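Local coordinates for protein CysE, serine acetyltransferase (Brucella abortus, PDB 4HZD) that probably transfers the acetyl group of acetyl-coenzyme A to L-serine in cysteine biosynthesis, and binds coenzyme A through its left-handed beta-helical domain, at residues T177-D182 and H203-Q208; T170-G175 and V184-G189. One frame throughout, in Å; residues are numbered along the deposited sequence.

Contact 1 (T177-D182 and H203-Q208); sequences TAVVED and HPKIRQ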
ATOM      1  N   THR A 177      -7.148 -35.087  -4.930  1.00 24.03           N
ATOM      2  CA  THR A 177      -8.232 -36.061  -4.890  1.00 24.44           C
ATOM      3  C   THR A 177      -8.688 -36.419  -3.477  1.00 26.42           C
ATOM      4  O   THR A 177      -9.388 -37.435  -3.269  1.00 27.70           O
ATOM      5  CB  THR A 177      -7.869 -37.350  -5.646  1.00 24.90           C
ATOM      6  OG1 THR A 177      -6.845 -38.050  -4.920  1.00 26.04           O
ATOM      7  CG2 THR A 177      -7.396 -36.997  -7.081  1.00 23.59           C
ATOM      8  N   ALA A 178      -8.270 -35.618  -2.499  1.00 24.40           N
ATOM      9  CA  ALA A 178      -8.798 -35.777  -1.114  1.00 24.47           C
ATOM     10  C   ALA A 178     -10.268 -35.413  -1.000  1.00 25.63           C
ATOM     11  O   ALA A 178     -10.774 -34.486  -1.694  1.00 24.71           O
ATOM     12  CB  ALA A 178      -8.000 -34.954  -0.116  1.00 23.68           C
ATOM     13  N   VAL A 179     -10.934 -36.145  -0.103  1.00 23.68           N
ATOM     14  CA  VAL A 179     -12.317 -35.891   0.278  1.00 25.21           C
ATOM     15  C   VAL A 179     -12.390 -35.840   1.810  1.00 24.55           C
ATOM     16  O   VAL A 179     -11.925 -36.747   2.497  1.00 25.24           O
ATOM     17  CB  VAL A 179     -13.314 -36.935  -0.250  1.00 24.30           C
ATOM     18  CG1 VAL A 179     -14.719 -36.543   0.168  1.00 25.02           C
ATOM     19  CG2 VAL A 179     -13.238 -37.053  -1.772  1.00 26.56           C
ATOM     20  N   VAL A 180     -12.923 -34.737   2.325  1.00 23.28           N
ATOM     21  CA  VAL A 180     -13.228 -34.629   3.733  1.00 23.75           C
ATOM     22  C   VAL A 180     -14.741 -34.452   3.874  1.00 22.97           C
ATOM     23  O   VAL A 180     -15.313 -33.519   3.312  1.00 23.11           O
ATOM     24  CB  VAL A 180     -12.493 -33.423   4.383  1.00 24.15           C
ATOM     25  CG1 VAL A 180     -12.765 -33.367   5.878  1.00 23.78           C
ATOM     26  CG2 VAL A 180     -11.010 -33.491   4.116  1.00 23.69           C
ATOM     27  N   GLU A 181     -15.380 -35.323   4.647  1.00 23.17           N
ATOM     28  CA  GLU A 181     -16.830 -35.219   4.875  1.00 25.69           C
ATOM     29  C   GLU A 181     -17.178 -34.261   6.034  1.00 27.21           C
ATOM     30  O   GLU A 181     -16.287 -33.649   6.597  1.00 27.32           O
ATOM     31  CB  GLU A 181     -17.431 -36.619   5.055  1.00 27.26           C
ATOM     32  CG  GLU A 181     -17.333 -37.437   3.778  1.00 27.70           C
ATOM     33  CD  GLU A 181     -17.857 -38.868   3.900  1.00 32.56           C
ATOM     34  OE1 GLU A 181     -18.615 -39.200   4.841  1.00 34.75           O
ATOM     35  OE2 GLU A 181     -17.486 -39.671   3.037  1.00 34.50           O
ATOM     36  N   ASP A 182     -18.459 -34.125   6.376  1.00 25.33           N
ATOM     37  CA  ASP A 182     -18.875 -33.214   7.458  1.00 27.05           C
ATOM     38  C   ASP A 182     -18.382 -33.523   8.834  1.00 26.81           C
ATOM     39  O   ASP A 182     -18.011 -34.658   9.140  1.00 29.38           O
ATOM     40  CB  ASP A 182     -20.400 -33.078   7.529  1.00 26.81           C
ATOM     41  CG  ASP A 182     -21.006 -32.782   6.207  1.00 31.21           C
ATOM     42  OD1 ASP A 182     -20.285 -32.284   5.312  1.00 33.02           O
ATOM     43  OD2 ASP A 182     -22.208 -33.050   6.049  1.00 31.73           O
ATOM     44  N   HIS A 203      -5.431 -39.707  -2.776  1.00 25.66           N
ATOM     45  CA  HIS A 203      -5.323 -38.964  -1.503  1.00 24.56           C
ATOM     46  C   HIS A 203      -6.452 -39.468  -0.667  1.00 24.52           C
ATOM     47  O   HIS A 203      -7.352 -40.151  -1.205  1.00 23.29           O
ATOM     48  CB  HIS A 203      -5.403 -37.433  -1.731  1.00 24.57           C
ATOM     49  CG  HIS A 203      -4.337 -36.896  -2.687  1.00 25.87           C
ATOM     50  ND1 HIS A 203      -4.637 -36.362  -3.887  1.00 23.58           N
ATOM     51  CD2 HIS A 203      -2.947 -36.825  -2.571  1.00 26.38           C
ATOM     52  CE1 HIS A 203      -3.500 -35.989  -4.522  1.00 24.32           C
ATOM     53  NE2 HIS A 203      -2.471 -36.280  -3.734  1.00 26.91           N
ATOM     54  N   PRO A 204      -6.440 -39.149   0.634  1.00 23.53           N
ATOM     55  CA  PRO A 204      -7.370 -39.730   1.593  1.00 23.94           C
ATOM     56  C   PRO A 204      -8.833 -39.315   1.535  1.00 25.52           C
ATOM     57  O   PRO A 204      -9.221 -38.208   1.077  1.00 23.66           O
ATOM     58  CB  PRO A 204      -6.784 -39.323   2.957  1.00 21.06           C
ATOM     59  CG  PRO A 204      -5.338 -39.152   2.695  1.00 22.05           C
ATOM     60  CD  PRO A 204      -5.323 -38.477   1.339  1.00 23.02           C
ATOM     61  N   LYS A 205      -9.634 -40.251   2.009  1.00 23.39           N
ATOM     62  CA  LYS A 205     -11.058 -40.072   2.159  1.00 24.72           C
ATOM     63  C   LYS A 205     -11.348 -40.049   3.656  1.00 25.46           C
ATOM     64  O   LYS A 205     -11.227 -41.069   4.351  1.00 26.75           O
ATOM     65  CB  LYS A 205     -11.805 -41.205   1.439  1.00 24.93           C
ATOM     66  CG  LYS A 205     -11.324 -41.462   0.007  1.00 26.68           C
ATOM     67  CD  LYS A 205     -11.664 -40.305  -0.941  1.00 26.32           C
ATOM     68  CE  LYS A 205     -11.071 -40.457  -2.358  1.00 24.13           C
ATOM     69  NZ  LYS A 205      -9.580 -40.468  -2.454  1.00 25.61           N
ATOM     70  N   ILE A 206     -11.682 -38.871   4.161  1.00 26.44           N
ATOM     71  CA  ILE A 206     -11.955 -38.686   5.594  1.00 25.13           C
ATOM     72  C   ILE A 206     -13.470 -38.669   5.842  1.00 26.17           C
ATOM     73  O   ILE A 206     -14.170 -37.761   5.373  1.00 24.42           O
ATOM     74  CB  ILE A 206     -11.282 -37.388   6.109  1.00 24.98           C
ATOM     75  CG1 ILE A 206      -9.812 -37.327   5.631  1.00 26.73           C
ATOM     76  CG2 ILE A 206     -11.410 -37.233   7.618  1.00 24.97           C
ATOM     77  CD1 ILE A 206      -8.916 -38.453   6.153  1.00 26.86           C
ATOM     78  N   ARG A 207     -13.958 -39.663   6.607  1.00 25.78           N
ATOM     79  CA  ARG A 207     -15.386 -39.799   6.936  1.00 28.21           C
ATOM     80  C   ARG A 207     -15.792 -38.844   8.063  1.00 28.34           C
ATOM     81  O   ARG A 207     -14.941 -38.217   8.687  1.00 25.90           O
ATOM     82  CB  ARG A 207     -15.713 -41.240   7.332  1.00 32.94           C
ATOM     83  CG  ARG A 207     -15.400 -42.268   6.246  1.00 36.90           C
ATOM     84  CD  ARG A 207     -16.489 -42.313   5.199  1.00 42.12           C
ATOM     85  NE  ARG A 207     -16.102 -43.108   4.023  1.00 50.93           N
ATOM     86  CZ  ARG A 207     -15.566 -42.612   2.892  1.00 58.60           C
ATOM     87  NH1 ARG A 207     -15.322 -41.309   2.763  1.00 66.37           N
ATOM     88  NH2 ARG A 207     -15.258 -43.420   1.874  1.00 53.13           N
ATOM     89  N   GLN A 208     -17.096 -38.763   8.305  1.00 26.58           N
ATOM     90  CA  GLN A 208     -17.736 -37.823   9.198  1.00 27.46           C
ATOM     91  C   GLN A 208     -17.259 -37.986  10.645  1.00 29.08           C
ATOM     92  O   GLN A 208     -16.996 -39.091  11.082  1.00 25.91           O
ATOM     93  CB  GLN A 208     -19.248 -38.075   9.096  1.00 32.03           C
ATOM     94  CG  GLN A 208     -20.121 -36.847   9.180  1.00 39.32           C
ATOM     95  CD  GLN A 208     -21.582 -37.114   8.839  1.00 49.37           C
ATOM     96  OE1 GLN A 208     -22.441 -37.140   9.732  1.00 54.41           O
ATOM     97  NE2 GLN A 208     -21.876 -37.297   7.541  1.00 43.34           N
TER
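V179 and V180 run beside K205 and I206 as parallel strands on neighbouring coils of the left-handed beta-helix. Three backbone bonds join them: V179 N to P204 O, I206 N to V179 O at 2.7 Å, and E181 N to I206 O. P204, without an N-H of its own, still serves as an acceptor.

Side chains add hydrogen bonds where H203 meets T177, at the N-terminal end of 177-182. T177 N donates to ND1 of the H203 imidazole over 3.0 Å, in a fairly straight bond (163°). T177 OG1 lies 3.0 Å from the same ND1 in a weak contact, and is held more firmly by the backbone N of R202. K205 NZ reaches two carbonyls, T177 O at 3.1 Å and H203 O at 2.6 Å.

Two charge pairs follow. K205 NZ has a salt bridge to D201, and E181 OE2 forms one of 2.7 Å with R207 NH1, carboxylate and guanidinium planes only 14° apart.

Among apolar contacts, the bend of K205 at chi2 (-68°) lays CD 3.7 Å from V179 CG2, while a further bend at chi4 turns NZ toward the carbonyls. V180 and I206 point to the opposite face, where both pack on L192; branched aliphatic residues suit this buried face. The K205 ammonium group, on the face of V179, probably offsets the negative ends of the carbonyls it joins.

Contact 2 (T170-G175 and V184-G189); sequences TGLVVG and VSILHG
T170 O accepts the backbone N-H of G189 at 2.9 Å, the single hydrogen bond between 170-175 and 184-189. It is bent, with 141° at the hydrogen, and lies outside any strand pairing. H188 CB closes on the same oxygen at 3.2 Å.

Having no side chain, G171 lets its backbone come within 4.5 Å of that of G189, CA to CA. Its phi of 98° also suits glycine. G189 fits its own place for a separate reason, since its phi is positive too.

Deeper in the coil, L172 CD1 meets I186 CG2 at 3.9 Å, the two side chains crossing at about a right angle. With CG anti to the backbone N (chi1 -179°), L172 sends its branched end across to I186, and L166 touches both.

H188 carries its ring away from 170-175: NE2 is hydrogen-bonded to T191 OG1 of a second subunit, and coenzyme A touches the residue. The contact is thus a buried join in which T170 O receives the G189 N-H beside the aliphatic pair of L172 and I186. It probably helps to position H188, which lies against both coenzyme A and T191 of the second subunit.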
ATOM      1  N   THR A 170      -1.685 -24.040  10.599  1.00 19.65           N
ATOM      2  CA  THR A 170      -0.388 -23.901   9.929  1.00 20.49           C
ATOM      3  C   THR A 170       0.175 -25.243   9.402  1.00 22.43           C
ATOM      4  O   THR A 170       0.389 -26.172  10.170  1.00 22.61           O
ATOM      5  CB  THR A 170       0.669 -23.362  10.912  1.00 21.01           C
ATOM      6  OG1 THR A 170       0.153 -22.232  11.630  1.00 19.39           O
ATOM      7  CG2 THR A 170       2.034 -23.061  10.174  1.00 22.01           C
ATOM      8  N   GLY A 171       0.472 -25.313   8.103  1.00 22.71           N
ATOM      9  CA  GLY A 171       1.219 -26.448   7.538  1.00 24.14           C
ATOM     10  C   GLY A 171       0.296 -27.485   6.896  1.00 25.57           C
ATOM     11  O   GLY A 171       0.755 -28.504   6.418  1.00 24.55           O
ATOM     12  N   LEU A 172      -1.010 -27.223   6.918  1.00 22.29           N
ATOM     13  CA  LEU A 172      -1.955 -28.088   6.250  1.00 21.64           C
ATOM     14  C   LEU A 172      -1.703 -28.221   4.767  1.00 21.22           C
ATOM     15  O   LEU A 172      -1.564 -27.229   4.055  1.00 21.64           O
ATOM     16  CB  LEU A 172      -3.410 -27.632   6.485  1.00 20.72           C
ATOM     17  CG  LEU A 172      -4.536 -28.474   5.857  1.00 21.92           C
ATOM     18  CD1 LEU A 172      -4.676 -29.842   6.536  1.00 20.02           C
ATOM     19  CD2 LEU A 172      -5.860 -27.732   5.939  1.00 22.88           C
ATOM     20  N   VAL A 173      -1.661 -29.473   4.323  1.00 20.51           N
ATOM     21  CA  VAL A 173      -1.606 -29.822   2.918  1.00 20.54           C
ATOM     22  C   VAL A 173      -2.719 -30.846   2.586  1.00 21.24           C
ATOM     23  O   VAL A 173      -2.841 -31.924   3.207  1.00 20.95           O
ATOM     24  CB  VAL A 173      -0.217 -30.386   2.497  1.00 19.46           C
ATOM     25  CG1 VAL A 173      -0.238 -30.825   1.046  1.00 19.53           C
ATOM     26  CG2 VAL A 173       0.924 -29.391   2.716  1.00 18.97           C
ATOM     27  N   VAL A 174      -3.520 -30.519   1.578  1.00 22.11           N
ATOM     28  CA  VAL A 174      -4.581 -31.393   1.112  1.00 23.01           C
ATOM     29  C   VAL A 174      -4.470 -31.544  -0.406  1.00 25.02           C
ATOM     30  O   VAL A 174      -4.559 -30.554  -1.168  1.00 26.08           O
ATOM     31  CB  VAL A 174      -5.963 -30.837   1.500  1.00 21.78           C
ATOM     32  CG1 VAL A 174      -7.123 -31.696   0.974  1.00 20.42           C
ATOM     33  CG2 VAL A 174      -6.021 -30.638   3.009  1.00 21.15           C
ATOM     34  N   GLY A 175      -4.314 -32.793  -0.826  1.00 23.05           N
ATOM     35  CA  GLY A 175      -4.154 -33.126  -2.221  1.00 24.28           C
ATOM     36  C   GLY A 175      -5.410 -33.045  -3.068  1.00 23.23           C
ATOM     37  O   GLY A 175      -6.539 -33.012  -2.578  1.00 22.64           O
ATOM     38  N   VAL A 184     -15.683 -32.759  10.595  1.00 26.81           N
ATOM     39  CA  VAL A 184     -14.298 -33.169  10.853  1.00 24.99           C
ATOM     40  C   VAL A 184     -13.531 -32.052  11.576  1.00 25.57           C
ATOM     41  O   VAL A 184     -13.805 -30.864  11.354  1.00 24.45           O
ATOM     42  CB  VAL A 184     -13.634 -33.578   9.523  1.00 24.09           C
ATOM     43  CG1 VAL A 184     -12.158 -33.910   9.690  1.00 22.06           C
ATOM     44  CG2 VAL A 184     -14.370 -34.793   8.975  1.00 25.22           C
ATOM     45  N   SER A 185     -12.616 -32.431  12.461  1.00 25.29           N
ATOM     46  CA  SER A 185     -11.661 -31.483  13.040  1.00 24.50           C
ATOM     47  C   SER A 185     -10.257 -31.860  12.620  1.00 25.22           C
ATOM     48  O   SER A 185      -9.841 -33.032  12.747  1.00 25.74           O
ATOM     49  CB  SER A 185     -11.754 -31.433  14.565  1.00 24.86           C
ATOM     50  OG  SER A 185     -13.052 -31.007  14.947  1.00 24.13           O
ATOM     51  N   ILE A 186      -9.517 -30.878  12.091  1.00 25.91           N
ATOM     52  CA  ILE A 186      -8.151 -31.100  11.612  1.00 23.54           C
ATOM     53  C   ILE A 186      -7.188 -30.087  12.260  1.00 26.09           C
ATOM     54  O   ILE A 186      -7.443 -28.878  12.268  1.00 24.60           O
ATOM     55  CB  ILE A 186      -8.047 -31.021  10.062  1.00 24.33           C
ATOM     56  CG1 ILE A 186      -9.086 -31.923   9.358  1.00 22.61           C
ATOM     57  CG2 ILE A 186      -6.625 -31.346   9.574  1.00 22.87           C
ATOM     58  CD1 ILE A 186      -9.017 -31.875   7.846  1.00 21.64           C
ATOM     59  N   LEU A 187      -6.077 -30.571  12.796  1.00 25.97           N
ATOM     60  CA  LEU A 187      -5.112 -29.660  13.406  1.00 26.16           C
ATOM     61  C   LEU A 187      -4.009 -29.191  12.440  1.00 24.21           C
ATOM     62  O   LEU A 187      -4.030 -29.554  11.286  1.00 22.35           O
ATOM     63  CB  LEU A 187      -4.603 -30.238  14.746  1.00 29.19           C
ATOM     64  CG  LEU A 187      -5.616 -29.615  15.748  1.00 30.12           C
ATOM     65  CD1 LEU A 187      -6.743 -30.548  16.158  1.00 26.30           C
ATOM     66  CD2 LEU A 187      -4.938 -28.928  16.921  1.00 29.07           C
ATOM     67  N   HIS A 188      -3.094 -28.342  12.904  1.00 23.43           N
ATOM     68  CA  HIS A 188      -1.917 -27.907  12.106  1.00 24.37           C
ATOM     69  C   HIS A 188      -0.950 -29.056  11.875  1.00 23.44           C
ATOM     70  O   HIS A 188      -0.945 -30.051  12.631  1.00 22.02           O
ATOM     71  CB  HIS A 188      -1.153 -26.822  12.848  1.00 24.38           C
ATOM     72  CG  HIS A 188      -0.747 -27.238  14.242  1.00 24.07           C
ATOM     73  ND1 HIS A 188      -1.652 -27.419  15.228  1.00 23.87           N
ATOM     74  CD2 HIS A 188       0.505 -27.531  14.792  1.00 23.98           C
ATOM     75  CE1 HIS A 188      -1.019 -27.788  16.361  1.00 23.44           C
ATOM     76  NE2 HIS A 188       0.306 -27.871  16.090  1.00 23.63           N
ATOM     77  N   GLY A 189      -0.142 -28.903  10.832  1.00 22.60           N
ATOM     78  CA  GLY A 189       0.901 -29.865  10.431  1.00 24.43           C
ATOM     79  C   GLY A 189       0.326 -31.136   9.803  1.00 23.41           C
ATOM     80  O   GLY A 189       1.004 -32.142   9.723  1.00 26.86           O
TER

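Overall arrangement
From the N-terminal helices the chain enters the beta-helix and reaches 170-175, 177-182 and 184-189 in succession, with strands 172-174, 179-180 and 185-186 belonging to three different sheets. Contact 2 closes the shorter loop, from 170-175 to 184-189, within which 177-182 lies. Contact 1 then joins 177-182 to 203-208 after a longer excursion. The two therefore cross rather than nest: contact 2 links two sides of the helical coil across its interior, whereas contact 1 ties successive coils within one sheet. Their centres are about 12 Å apart, and they touch where V184 packs against I206 and R207, and where H203 meets G175.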